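Local coordinates for protein erythromycin dehydratase (Saccharopolyspora erythraea, PDB 3EL6) that probably removes water from a beta-hydroxyacyl thioester intermediate during assembly of the polyketide core of erythromycin, at residues Q63-E68 with H226-D231; G31-E36 with L41-V46; L281-P286 with L290-D295; E167-E172 with A202-D207. All blocks are in the same frame, centred on the assembly; numbering follows the deposited sequence.

Interaction 1 (Q63-E68 with H226-D231); sequences QPWLAE and HPVLLD
Trp65 lays the six-membered part of its indole against Val228 and Pro227, the first residues of helix 227-235. The CG2 branch of Val228 makes a CH-pi contact over one face, 3.7 Å from the centroid of the six-membered ring and 25° off its normal. Its nearest ring atom is CE3, 3.4 Å from Val228 CG2, so the methyl sits toward the rim rather than over the middle. Pro227 meets the far corner of the same ring obliquely, with its CG 3.8 Å from Trp65 CH2. With CG between its own backbone N and carbonyl carbon (chi1 45°), Trp65 presents the ring to the helix broadside.

The opposite face of the indole rests on Gln63 CB and Leu66 CG, and the ring is thus held between its own turn and the helix. Val81, from helix 79-93, packs on both Trp65 and Pro227. On the helix side, His226 is the N-cap: its ND1, used in the ring plane, accepts from Val228 N at 3.1 Å. That bond secures the backbone of the very residue that carries the methyl over the indole. One turn further on, Asp231 OD2 bonds to Gln235 NE2, a pair spaced as in the Asp-x-x-x-Gln motif that in related polyketide synthase dehydratases belongs to the active site.

Across the two segments the contact is largely apolar and CH-pi packing. The fit therefore probably depends on shape, while polar bonds within each segment, such as the His226 cap, order each side.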
loop_
_atom_site.group_PDB
_atom_site.type_symbol
_atom_site.label_atom_id
_atom_site.label_comp_id
_atom_site.label_asym_id
_atom_site.label_seq_id
_atom_site.Cartn_x
_atom_site.Cartn_y
_atom_site.Cartn_z
ATOM N N GLN A 63 -6.197 8.678 23.248
ATOM C CA GLN A 63 -5.614 7.656 24.148
ATOM C C GLN A 63 -4.916 8.369 25.316
ATOM O O GLN A 63 -3.715 8.643 25.292
ATOM C CB GLN A 63 -4.603 6.821 23.357
ATOM C CG GLN A 63 -5.189 5.895 22.293
ATOM C CD GLN A 63 -5.376 6.574 20.927
ATOM O OE1 GLN A 63 -4.490 7.306 20.437
ATOM N NE2 GLN A 63 -6.510 6.305 20.295
ATOM N N PRO A 64 -5.689 8.748 26.352
ATOM C CA PRO A 64 -5.079 9.652 27.331
ATOM C C PRO A 64 -3.892 9.028 28.042
ATOM O O PRO A 64 -3.023 9.719 28.540
ATOM C CB PRO A 64 -6.242 9.990 28.324
ATOM C CG PRO A 64 -7.504 9.750 27.536
ATOM C CD PRO A 64 -7.165 8.729 26.386
ATOM N N TRP A 65 -3.826 7.703 28.081
ATOM C CA TRP A 65 -2.691 7.062 28.726
ATOM C C TRP A 65 -1.393 7.381 28.069
ATOM O O TRP A 65 -0.356 7.267 28.669
ATOM C CB TRP A 65 -2.885 5.527 28.771
ATOM C CG TRP A 65 -3.386 4.893 27.466
ATOM C CD1 TRP A 65 -4.653 4.622 27.130
ATOM C CD2 TRP A 65 -2.566 4.425 26.363
ATOM N NE1 TRP A 65 -4.696 4.016 25.874
ATOM C CE2 TRP A 65 -3.422 3.880 25.407
ATOM C CE3 TRP A 65 -1.183 4.421 26.119
ATOM C CZ2 TRP A 65 -2.957 3.319 24.191
ATOM C CZ3 TRP A 65 -0.719 3.859 24.888
ATOM C CH2 TRP A 65 -1.605 3.322 23.983
ATOM N N LEU A 66 -1.429 7.819 26.815
ATOM C CA LEU A 66 -0.161 8.273 26.192
ATOM C C LEU A 66 0.557 9.366 27.020
ATOM O O LEU A 66 1.819 9.452 27.115
ATOM C CB LEU A 66 -0.442 8.680 24.740
ATOM C CG LEU A 66 -0.659 7.471 23.814
ATOM C CD1 LEU A 66 -1.337 7.879 22.493
ATOM C CD2 LEU A 66 0.679 6.731 23.536
ATOM N N ALA A 67 -0.239 10.179 27.695
ATOM C CA ALA A 67 0.356 11.280 28.429
ATOM C C ALA A 67 1.070 10.787 29.694
ATOM O O ALA A 67 1.851 11.544 30.335
ATOM C CB ALA A 67 -0.746 12.292 28.792
ATOM N N GLU A 68 0.821 9.526 30.077
ATOM C CA GLU A 68 1.363 9.002 31.360
ATOM C C GLU A 68 2.633 8.152 31.264
ATOM O O GLU A 68 2.988 7.450 32.213
ATOM C CB GLU A 68 0.256 8.253 32.111
ATOM C CG GLU A 68 -0.883 9.209 32.464
ATOM C CD GLU A 68 -1.754 8.784 33.596
ATOM O OE1 GLU A 68 -1.839 7.550 33.870
ATOM O OE2 GLU A 68 -2.420 9.706 34.170
ATOM N N HIS A 226 -2.948 -5.499 24.386
ATOM C CA HIS A 226 -3.020 -4.089 24.853
ATOM C C HIS A 226 -1.676 -3.500 25.187
ATOM O O HIS A 226 -0.931 -4.030 26.039
ATOM C CB HIS A 226 -3.953 -3.999 26.109
ATOM C CG HIS A 226 -4.420 -2.599 26.376
ATOM N ND1 HIS A 226 -3.557 -1.585 26.665
ATOM C CD2 HIS A 226 -5.658 -2.035 26.280
ATOM C CE1 HIS A 226 -4.233 -0.451 26.798
ATOM N NE2 HIS A 226 -5.517 -0.704 26.574
ATOM N N PRO A 227 -1.288 -2.375 24.549
ATOM C CA PRO A 227 0.071 -1.912 24.684
ATOM C C PRO A 227 0.445 -1.376 26.061
ATOM O O PRO A 227 1.669 -1.379 26.442
ATOM C CB PRO A 227 0.187 -0.835 23.585
ATOM C CG PRO A 227 -1.179 -0.397 23.382
ATOM C CD PRO A 227 -2.078 -1.530 23.617
ATOM N N VAL A 228 -0.573 -0.938 26.829
ATOM C CA VAL A 228 -0.226 -0.596 28.200
ATOM C C VAL A 228 0.106 -1.885 28.987
ATOM O O VAL A 228 1.114 -1.940 29.703
ATOM C CB VAL A 228 -1.284 0.267 28.865
ATOM C CG1 VAL A 228 -0.868 0.651 30.319
ATOM C CG2 VAL A 228 -1.404 1.573 28.022
ATOM N N LEU A 229 -0.742 -2.883 28.839
ATOM C CA LEU A 229 -0.495 -4.183 29.495
ATOM C C LEU A 229 0.860 -4.730 29.044
ATOM O O LEU A 229 1.667 -5.188 29.851
ATOM C CB LEU A 229 -1.635 -5.133 29.217
ATOM C CG LEU A 229 -1.564 -6.487 29.986
ATOM C CD1 LEU A 229 -1.785 -6.209 31.500
ATOM C CD2 LEU A 229 -2.619 -7.518 29.523
ATOM N N LEU A 230 1.159 -4.637 27.739
ATOM C CA LEU A 230 2.448 -5.197 27.239
ATOM C C LEU A 230 3.637 -4.418 27.735
ATOM O O LEU A 230 4.713 -4.978 28.034
ATOM C CB LEU A 230 2.422 -5.123 25.707
ATOM C CG LEU A 230 3.639 -5.768 25.022
ATOM C CD1 LEU A 230 3.584 -7.217 25.393
ATOM C CD2 LEU A 230 3.322 -5.602 23.531
ATOM N N ASP A 231 3.508 -3.080 27.861
ATOM C CA ASP A 231 4.622 -2.336 28.464
ATOM C C ASP A 231 4.853 -2.767 29.920
ATOM O O ASP A 231 5.983 -2.830 30.375
ATOM C CB ASP A 231 4.366 -0.824 28.477
ATOM C CG ASP A 231 5.503 -0.065 29.074
ATOM O OD1 ASP A 231 6.470 0.195 28.337
ATOM O OD2 ASP A 231 5.476 0.262 30.300
#

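Interaction 2 (G31-E36 with L41-V46); sequences GVRGAE and LAAVDV
Arg33 and Ala43 form an antiparallel hydrogen-bonded pair, Arg33 N to Ala43 O at 2.9 Å and Ala43 N to Arg33 O at 2.8 Å, followed by the non-hydrogen-bonded pair Gly34 and Ala42. The side chains of Arg33 and Ala43 leave the same face of the sheet. Arg33 starts beside its backbone N, anti to the carbonyl carbon, and bends at chi3 (-84°), which folds the guanidinium back over Ala43 so that CB of the alanine lies under one of its faces, 3.6 Å from Arg33 NH1. NH1 also forms a salt bridge to Asp45 OD1 at 2.9 Å, approaching from above the carboxylate plane, and the N-H...O angle of 135° makes it a bent bond. The same nitrogen pairs with Asp92 OD2 at the end of helix 79-93, so two carboxylates hold the arginine head. Val32 turns to the other side, where its CG1 packs on Val44 CG2 at 3.5 Å and its CG2 on Ala42 CB at 3.8 Å.

Leu41 and Ala42 together face Thr55 on the next strand, a classic beta bulge. Beyond the hairpin lies the second subunit, whose Arg117 NH1 bonds to Asp45 O and whose Leu30 packs on Ala42. The arrangement is the outermost beta hairpin, within this chain, of the first half of the double hotdog fold, where short strand 33-34 borders strand 40-45 beside the subunit interface.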
loop_
_atom_site.group_PDB
_atom_site.type_symbol
_atom_site.label_atom_id
_atom_site.label_comp_id
_atom_site.label_asym_id
_atom_site.label_seq_id
_atom_site.Cartn_x
_atom_site.Cartn_y
_atom_site.Cartn_z
ATOM N N GLY A 31 -12.113 2.548 -1.349
ATOM C CA GLY A 31 -11.485 1.369 -1.920
ATOM C C GLY A 31 -10.493 0.741 -0.933
ATOM O O GLY A 31 -9.577 0.021 -1.346
ATOM N N VAL A 32 -10.653 1.016 0.361
ATOM C CA VAL A 32 -9.735 0.429 1.363
ATOM C C VAL A 32 -10.586 -0.433 2.294
ATOM O O VAL A 32 -11.814 -0.425 2.162
ATOM C CB VAL A 32 -8.980 1.529 2.120
ATOM C CG1 VAL A 32 -8.194 2.380 1.107
ATOM C CG2 VAL A 32 -9.897 2.417 2.929
ATOM N N ARG A 33 -9.941 -1.202 3.180
ATOM C CA ARG A 33 -10.646 -1.915 4.252
ATOM C C ARG A 33 -10.544 -1.111 5.544
ATOM O O ARG A 33 -9.536 -0.476 5.807
ATOM C CB ARG A 33 -10.007 -3.274 4.509
ATOM C CG ARG A 33 -9.841 -4.111 3.333
ATOM C CD ARG A 33 -9.213 -5.480 3.709
ATOM N NE ARG A 33 -7.751 -5.478 3.799
ATOM C CZ ARG A 33 -7.052 -5.751 4.909
ATOM N NH1 ARG A 33 -5.723 -5.784 4.873
ATOM N NH2 ARG A 33 -7.677 -5.969 6.065
ATOM N N GLY A 34 -11.549 -1.189 6.404
ATOM C CA GLY A 34 -11.482 -0.452 7.669
ATOM C C GLY A 34 -10.700 -1.327 8.639
ATOM O O GLY A 34 -10.623 -2.531 8.469
ATOM N N ALA A 35 -10.099 -0.733 9.648
ATOM C CA ALA A 35 -9.231 -1.507 10.507
ATOM C C ALA A 35 -9.949 -1.558 11.833
ATOM O O ALA A 35 -10.573 -0.571 12.252
ATOM C CB ALA A 35 -7.879 -0.804 10.625
ATOM N N GLU A 36 -9.900 -2.698 12.488
ATOM C CA GLU A 36 -10.569 -2.881 13.757
ATOM C C GLU A 36 -9.683 -2.418 14.931
ATOM O O GLU A 36 -10.159 -2.090 16.034
ATOM C CB GLU A 36 -10.890 -4.361 13.910
ATOM C CG GLU A 36 -12.081 -4.825 13.103
ATOM C CD GLU A 36 -13.404 -4.395 13.731
ATOM O OE1 GLU A 36 -13.732 -3.170 13.706
ATOM O OE2 GLU A 36 -14.120 -5.296 14.256
ATOM N N LEU A 41 -6.702 3.037 11.067
ATOM C CA LEU A 41 -7.775 3.693 10.349
ATOM C C LEU A 41 -8.166 2.900 9.110
ATOM O O LEU A 41 -9.355 2.614 8.899
ATOM C CB LEU A 41 -7.308 5.104 9.933
ATOM C CG LEU A 41 -7.100 6.085 11.103
ATOM C CD1 LEU A 41 -6.271 7.296 10.596
ATOM C CD2 LEU A 41 -8.456 6.450 11.690
ATOM N N ALA A 42 -7.188 2.537 8.281
ATOM C CA ALA A 42 -7.486 1.784 7.082
ATOM C C ALA A 42 -6.378 0.790 6.802
ATOM O O ALA A 42 -5.221 0.979 7.257
ATOM C CB ALA A 42 -7.552 2.730 5.901
ATOM N N ALA A 43 -6.727 -0.251 6.062
ATOM C CA ALA A 43 -5.733 -1.172 5.577
ATOM C C ALA A 43 -5.941 -1.332 4.053
ATOM O O ALA A 43 -7.103 -1.310 3.551
ATOM C CB ALA A 43 -5.848 -2.490 6.278
ATOM N N VAL A 44 -4.838 -1.531 3.331
ATOM C CA VAL A 44 -4.906 -1.779 1.870
ATOM C C VAL A 44 -3.969 -2.931 1.496
ATOM O O VAL A 44 -2.771 -2.848 1.732
ATOM C CB VAL A 44 -4.487 -0.530 1.037
ATOM C CG1 VAL A 44 -4.899 -0.707 -0.418
ATOM C CG2 VAL A 44 -5.165 0.665 1.595
ATOM N N ASP A 45 -4.519 -3.972 0.881
ATOM C CA ASP A 45 -3.713 -5.093 0.418
ATOM C C ASP A 45 -2.951 -4.762 -0.840
ATOM O O ASP A 45 -3.458 -4.015 -1.685
ATOM C CB ASP A 45 -4.611 -6.281 0.112
ATOM C CG ASP A 45 -5.152 -6.939 1.355
ATOM O OD1 ASP A 45 -4.528 -6.799 2.425
ATOM O OD2 ASP A 45 -6.223 -7.592 1.256
ATOM N N VAL A 46 -1.792 -5.391 -0.994
ATOM C CA VAL A 46 -1.016 -5.356 -2.232
ATOM C C VAL A 46 -1.209 -6.735 -2.833
ATOM O O VAL A 46 -0.598 -7.699 -2.402
ATOM C CB VAL A 46 0.480 -5.167 -1.925
ATOM C CG1 VAL A 46 1.318 -5.239 -3.255
ATOM C CG2 VAL A 46 0.690 -3.861 -1.201
#

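Interaction 3 (L281-P286 with L290-D295); sequences LRVTDP and LVATVD
Val283 O is gripped by two consecutive backbone amides, Val291 N at 2.7 Å and Ala292 N at 3.1 Å. One carbonyl thus serves two residues of the opposite strand, and both donors stand tilted from its carbonyl plane. In return, Val283 N donates to Ala292 O at 2.8 Å, while Leu281 and Val294 form the next hydrogen-bonded pair along the ladder.

The doubled bond marks a classic beta bulge, with Val291 and Ala292 both opposite Val283, in the hairpin of strands 278-284 and 290-299. This hairpin belongs to the second half of the double hotdog fold, its two strands antiparallel at 165°. Leu281, Val283, Ala292 and Val294 point to one face, and there Leu281 and Val283 rest on Val233 of helix 227-235, the helix this sheet wraps. At the bulge Val291 turns toward the partner strand instead: its CG2 lies 3.5 Å from Asp285 N, and its CB 4.1 Å from Val283 CG1.

On the other face Arg282 is stretched out from CG to NE, and it starts opposite its backbone nitrogen (chi1 -177°). The chain crosses Leu290 at about a right angle, and Leu290 CD1 sits over the centre of one guanidinium face, 3.7 Å from Arg282 CZ. Alongside, Thr293 points the same way as the arginine and brings its CG2 within 3.8 Å of Arg282 NH1. Thr293 OG1 is hydrogen-bonded with Thr258 OG1 on the neighbouring strand, while Asp285 OD1 accepts from His289 N within the hairpin turn.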
loop_
_atom_site.group_PDB
_atom_site.type_symbol
_atom_site.label_atom_id
_atom_site.label_comp_id
_atom_site.label_asym_id
_atom_site.label_seq_id
_atom_site.Cartn_x
_atom_site.Cartn_y
_atom_site.Cartn_z
ATOM N N LEU A 281 10.300 -13.960 28.178
ATOM C CA LEU A 281 9.072 -13.734 28.919
ATOM C C LEU A 281 8.070 -14.800 28.607
ATOM O O LEU A 281 7.870 -15.192 27.451
ATOM C CB LEU A 281 8.485 -12.352 28.551
ATOM C CG LEU A 281 9.262 -11.116 28.953
ATOM C CD1 LEU A 281 8.756 -9.828 28.287
ATOM C CD2 LEU A 281 9.145 -10.933 30.509
ATOM N N ARG A 282 7.348 -15.257 29.618
ATOM C CA ARG A 282 6.296 -16.184 29.373
ATOM C C ARG A 282 5.054 -15.639 30.042
ATOM O O ARG A 282 5.104 -15.361 31.237
ATOM C CB ARG A 282 6.650 -17.538 30.019
ATOM C CG ARG A 282 5.612 -18.597 29.752
ATOM C CD ARG A 282 6.226 -20.003 29.834
ATOM N NE ARG A 282 5.310 -21.041 29.322
ATOM C CZ ARG A 282 5.343 -21.553 28.095
ATOM N NH1 ARG A 282 6.257 -21.141 27.208
ATOM N NH2 ARG A 282 4.437 -22.478 27.746
ATOM N N VAL A 283 3.975 -15.465 29.302
ATOM C CA VAL A 283 2.848 -14.709 29.781
ATOM C C VAL A 283 1.636 -15.624 29.748
ATOM O O VAL A 283 1.288 -16.193 28.672
ATOM C CB VAL A 283 2.531 -13.460 28.859
ATOM C CG1 VAL A 283 1.274 -12.737 29.398
ATOM C CG2 VAL A 283 3.760 -12.534 28.772
ATOM N N THR A 284 0.992 -15.808 30.900
ATOM C CA THR A 284 -0.237 -16.628 30.964
ATOM C C THR A 284 -1.436 -15.879 31.512
ATOM O O THR A 284 -1.251 -14.810 32.108
ATOM C CB THR A 284 -0.045 -17.859 31.897
ATOM O OG1 THR A 284 0.518 -17.407 33.135
ATOM C CG2 THR A 284 1.000 -18.809 31.297
ATOM N N ASP A 285 -2.644 -16.421 31.355
ATOM C CA ASP A 285 -3.787 -15.842 32.081
ATOM C C ASP A 285 -3.847 -16.379 33.517
ATOM O O ASP A 285 -3.027 -17.226 33.901
ATOM C CB ASP A 285 -5.104 -15.993 31.329
ATOM C CG ASP A 285 -5.550 -17.457 31.171
ATOM O OD1 ASP A 285 -5.123 -18.317 31.963
ATOM O OD2 ASP A 285 -6.364 -17.694 30.273
ATOM N N PRO A 286 -4.757 -15.840 34.347
ATOM C CA PRO A 286 -4.639 -16.274 35.759
ATOM C C PRO A 286 -5.014 -17.747 35.992
ATOM O O PRO A 286 -4.750 -18.289 37.086
ATOM C CB PRO A 286 -5.606 -15.347 36.492
ATOM C CG PRO A 286 -5.521 -14.036 35.650
ATOM C CD PRO A 286 -5.554 -14.599 34.203
ATOM N N LEU A 290 -1.598 -20.247 28.222
ATOM C CA LEU A 290 -0.528 -19.430 27.657
ATOM C C LEU A 290 -1.182 -18.322 26.832
ATOM O O LEU A 290 -2.142 -18.555 26.060
ATOM C CB LEU A 290 0.360 -20.275 26.725
ATOM C CG LEU A 290 1.639 -19.605 26.238
ATOM C CD1 LEU A 290 2.590 -19.232 27.383
ATOM C CD2 LEU A 290 2.371 -20.446 25.163
ATOM N N VAL A 291 -0.639 -17.116 26.981
ATOM C CA VAL A 291 -1.184 -15.950 26.283
ATOM C C VAL A 291 -0.129 -15.432 25.305
ATOM O O VAL A 291 -0.468 -15.085 24.163
ATOM C CB VAL A 291 -1.617 -14.820 27.283
ATOM C CG1 VAL A 291 -1.929 -13.500 26.528
ATOM C CG2 VAL A 291 -2.878 -15.293 28.073
ATOM N N ALA A 292 1.126 -15.369 25.733
ATOM C CA ALA A 292 2.183 -14.879 24.847
ATOM C C ALA A 292 3.561 -15.337 25.319
ATOM O O ALA A 292 3.761 -15.593 26.509
ATOM C CB ALA A 292 2.111 -13.337 24.774
ATOM N N THR A 293 4.524 -15.424 24.395
ATOM C CA THR A 293 5.936 -15.610 24.734
ATOM C C THR A 293 6.808 -14.644 23.987
ATOM O O THR A 293 6.402 -14.127 22.913
ATOM C CB THR A 293 6.428 -17.039 24.416
ATOM O OG1 THR A 293 6.326 -17.297 23.001
ATOM C CG2 THR A 293 5.581 -18.082 25.142
ATOM N N VAL A 294 7.982 -14.346 24.549
ATOM C CA VAL A 294 8.958 -13.496 23.944
ATOM C C VAL A 294 10.277 -14.208 24.202
ATOM O O VAL A 294 10.682 -14.476 25.380
ATOM C CB VAL A 294 9.026 -12.075 24.595
ATOM C CG1 VAL A 294 10.252 -11.234 24.002
ATOM C CG2 VAL A 294 7.675 -11.321 24.499
ATOM N N ASP A 295 10.938 -14.634 23.127
ATOM C CA ASP A 295 12.190 -15.386 23.325
ATOM C C ASP A 295 13.261 -14.538 24.002
ATOM O O ASP A 295 13.981 -15.022 24.908
ATOM C CB ASP A 295 12.728 -15.933 21.997
ATOM C CG ASP A 295 12.007 -17.185 21.539
ATOM O OD1 ASP A 295 11.034 -17.656 22.193
ATOM O OD2 ASP A 295 12.431 -17.748 20.486
#

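Interaction 4 (E167-E172 with A202-D207); sequences EQWPPE and AAWRKD
A loop with a cis-proline, Pro170, packs against Trp204 on strand 200-206, near the margin of the second hotdog half. Pro170 supplies the central contact, crossing the indole at about a right angle. Its CG stands almost straight above the five-membered ring of Trp204, 3.4 Å from the centroid and only 6° off the normal, a close CH-pi contact. CB and CD of the same proline flank that point: Pro170 CD reaches toward the six-membered ring, 3.8 Å from Trp204 CZ2. The whole pyrrolidine edge is therefore spread over one indole face.

Trp169, which precedes the cis bond, meets the outer end of the same indole. Its NE1 comes within 3.6 Å of Trp204 CZ3, the two ring planes being 80° apart in an oblique pair. The N-H of Trp169 is spent on Glu213 OE2 of strand 209-215, and Arg268 makes a cation-pi contact with its ring. Both would help to fix the rotation of this indole, which also lies about 4 Å from a bound sulfate that probably came from the crystallisation liquor.

Pro171 packs on Tyr211 and lies against the end of the Lys206 chain. With CG opposite its backbone N (chi1 -174°) and a bend at chi3, Lys206 passes obliquely by the second proline, its NZ 3.2 Å from Pro171 CB. Beyond that proline a water is held weakly between the ends of the two segments, 3.2 Å from Lys206 NZ and 3.5 Å from Glu167 OE1.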
loop_
_atom_site.group_PDB
_atom_site.type_symbol
_atom_site.label_atom_id
_atom_site.label_comp_id
_atom_site.label_asym_id
_atom_site.label_seq_id
_atom_site.Cartn_x
_atom_site.Cartn_y
_atom_site.Cartn_z
ATOM N N GLU A 167 1.269 -25.474 37.958
ATOM C CA GLU A 167 2.185 -25.353 39.080
ATOM C C GLU A 167 1.780 -24.232 40.053
ATOM O O GLU A 167 1.093 -23.297 39.675
ATOM C CB GLU A 167 3.584 -25.060 38.558
ATOM C CG GLU A 167 4.621 -25.302 39.606
ATOM C CD GLU A 167 5.872 -24.470 39.445
ATOM O OE1 GLU A 167 6.244 -24.147 38.309
ATOM O OE2 GLU A 167 6.493 -24.139 40.474
ATOM N N GLN A 168 2.212 -24.332 41.304
ATOM C CA GLN A 168 1.834 -23.363 42.339
ATOM C C GLN A 168 2.270 -21.949 41.899
ATOM O O GLN A 168 3.365 -21.797 41.364
ATOM C CB GLN A 168 2.529 -23.741 43.673
ATOM C CG GLN A 168 2.293 -22.764 44.814
ATOM C CD GLN A 168 2.982 -23.210 46.110
ATOM O OE1 GLN A 168 3.402 -22.385 46.939
ATOM N NE2 GLN A 168 3.121 -24.512 46.277
ATOM N N TRP A 169 1.451 -20.925 42.167
ATOM C CA TRP A 169 1.782 -19.527 41.769
ATOM C C TRP A 169 1.892 -18.549 42.956
ATOM O O TRP A 169 0.952 -18.422 43.686
ATOM C CB TRP A 169 0.676 -18.995 40.839
ATOM C CG TRP A 169 0.882 -17.498 40.523
ATOM C CD1 TRP A 169 0.243 -16.414 41.100
ATOM C CD2 TRP A 169 1.825 -16.962 39.589
ATOM N NE1 TRP A 169 0.760 -15.217 40.557
ATOM C CE2 TRP A 169 1.720 -15.539 39.632
ATOM C CE3 TRP A 169 2.730 -17.545 38.693
ATOM C CZ2 TRP A 169 2.493 -14.708 38.811
ATOM C CZ3 TRP A 169 3.496 -16.724 37.872
ATOM C CH2 TRP A 169 3.379 -15.312 37.945
ATOM N N PRO A 170 3.039 -17.884 43.158
ATOM C CA PRO A 170 4.278 -18.131 42.440
ATOM C C PRO A 170 4.861 -19.495 42.854
ATOM O O PRO A 170 4.326 -20.148 43.764
ATOM C CB PRO A 170 5.188 -17.037 42.949
ATOM C CG PRO A 170 4.694 -16.841 44.425
ATOM C CD PRO A 170 3.232 -16.992 44.325
ATOM N N PRO A 171 5.971 -19.907 42.230
ATOM C CA PRO A 171 6.548 -21.207 42.624
ATOM C C PRO A 171 6.877 -21.269 44.130
ATOM O O PRO A 171 7.053 -20.225 44.773
ATOM C CB PRO A 171 7.850 -21.252 41.819
ATOM C CG PRO A 171 7.514 -20.435 40.578
ATOM C CD PRO A 171 6.688 -19.293 41.095
ATOM N N GLU A 172 7.031 -22.486 44.660
ATOM C CA GLU A 172 7.239 -22.716 46.106
ATOM C C GLU A 172 8.300 -21.868 46.815
ATOM O O GLU A 172 8.025 -21.302 47.888
ATOM C CB GLU A 172 7.451 -24.225 46.391
ATOM C CG GLU A 172 6.102 -24.996 46.475
ATOM C CD GLU A 172 6.223 -26.546 46.472
ATOM O OE1 GLU A 172 6.931 -27.120 47.338
ATOM O OE2 GLU A 172 5.577 -27.191 45.600
ATOM N N ALA A 202 1.756 -7.352 41.704
ATOM C CA ALA A 202 2.479 -8.182 42.710
ATOM C C ALA A 202 3.699 -8.798 42.041
ATOM O O ALA A 202 3.685 -8.975 40.810
ATOM C CB ALA A 202 1.539 -9.299 43.213
ATOM N N ALA A 203 4.780 -9.055 42.785
ATOM C CA ALA A 203 5.934 -9.666 42.152
ATOM C C ALA A 203 6.705 -10.509 43.182
ATOM O O ALA A 203 6.641 -10.246 44.408
ATOM C CB ALA A 203 6.871 -8.602 41.595
ATOM N N TRP A 204 7.443 -11.480 42.661
ATOM C CA TRP A 204 8.229 -12.430 43.490
ATOM C C TRP A 204 9.481 -12.774 42.702
ATOM O O TRP A 204 9.482 -12.635 41.469
ATOM C CB TRP A 204 7.472 -13.720 43.713
ATOM C CG TRP A 204 6.166 -13.601 44.469
ATOM C CD1 TRP A 204 5.965 -13.707 45.830
ATOM C CD2 TRP A 204 4.858 -13.417 43.879
ATOM N NE1 TRP A 204 4.618 -13.576 46.108
ATOM C CE2 TRP A 204 3.917 -13.403 44.940
ATOM C CE3 TRP A 204 4.402 -13.242 42.555
ATOM C CZ2 TRP A 204 2.546 -13.238 44.723
ATOM C CZ3 TRP A 204 3.023 -13.070 42.339
ATOM C CH2 TRP A 204 2.119 -13.077 43.422
ATOM N N ARG A 205 10.521 -13.271 43.374
ATOM C CA ARG A 205 11.774 -13.568 42.713
ATOM C C ARG A 205 12.262 -14.891 43.218
ATOM O O ARG A 205 12.017 -15.238 44.373
ATOM C CB ARG A 205 12.781 -12.491 43.061
ATOM C CG ARG A 205 14.112 -12.639 42.384
ATOM C CD ARG A 205 14.767 -11.275 42.185
ATOM N NE ARG A 205 16.129 -11.431 41.679
ATOM C CZ ARG A 205 17.001 -10.434 41.580
ATOM N NH1 ARG A 205 16.635 -9.211 41.943
ATOM N NH2 ARG A 205 18.233 -10.660 41.121
ATOM N N LYS A 206 12.899 -15.648 42.345
ATOM C CA LYS A 206 13.567 -16.892 42.706
ATOM C C LYS A 206 14.841 -16.960 41.848
ATOM O O LYS A 206 14.749 -16.943 40.624
ATOM C CB LYS A 206 12.680 -18.079 42.406
ATOM C CG LYS A 206 13.300 -19.378 42.922
ATOM C CD LYS A 206 12.829 -20.565 42.136
ATOM C CE LYS A 206 11.361 -20.825 42.359
ATOM N NZ LYS A 206 10.949 -21.980 41.501
ATOM N N ASP A 207 16.022 -16.977 42.468
ATOM C CA ASP A 207 17.257 -16.879 41.684
ATOM C C ASP A 207 17.202 -15.551 40.922
ATOM O O ASP A 207 16.973 -14.465 41.502
ATOM C CB ASP A 207 17.326 -18.027 40.661
ATOM C CG ASP A 207 16.937 -19.391 41.266
ATOM O OD1 ASP A 207 17.565 -19.786 42.292
ATOM O OD2 ASP A 207 16.013 -20.073 40.718
HETATM O O HOH W 1 9.516 -23.187 38.966
#

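In the fold
The four contacts sample both halves of the double hotdog. Interaction 2 lies in the first half, beside the second subunit, while interactions 3 and 4 lie in the second half, their centres about 15 Å apart. Interaction 1 ties the first half to the helix of the second: Val233, further along helix 227-235, packs on the sheet of interaction 3. Arg268 links interactions 3 and 4: its backbone pairs with Thr284 and its side chain makes the cation-pi contact with Trp169. Segment 226-231 of interaction 1 ends on Asp231, which with Gln235 matches the motif that in related dehydratases lies at the active site. Interactions 2 and 4, centres about 44 Å apart, occupy opposite sides of the chain's centre.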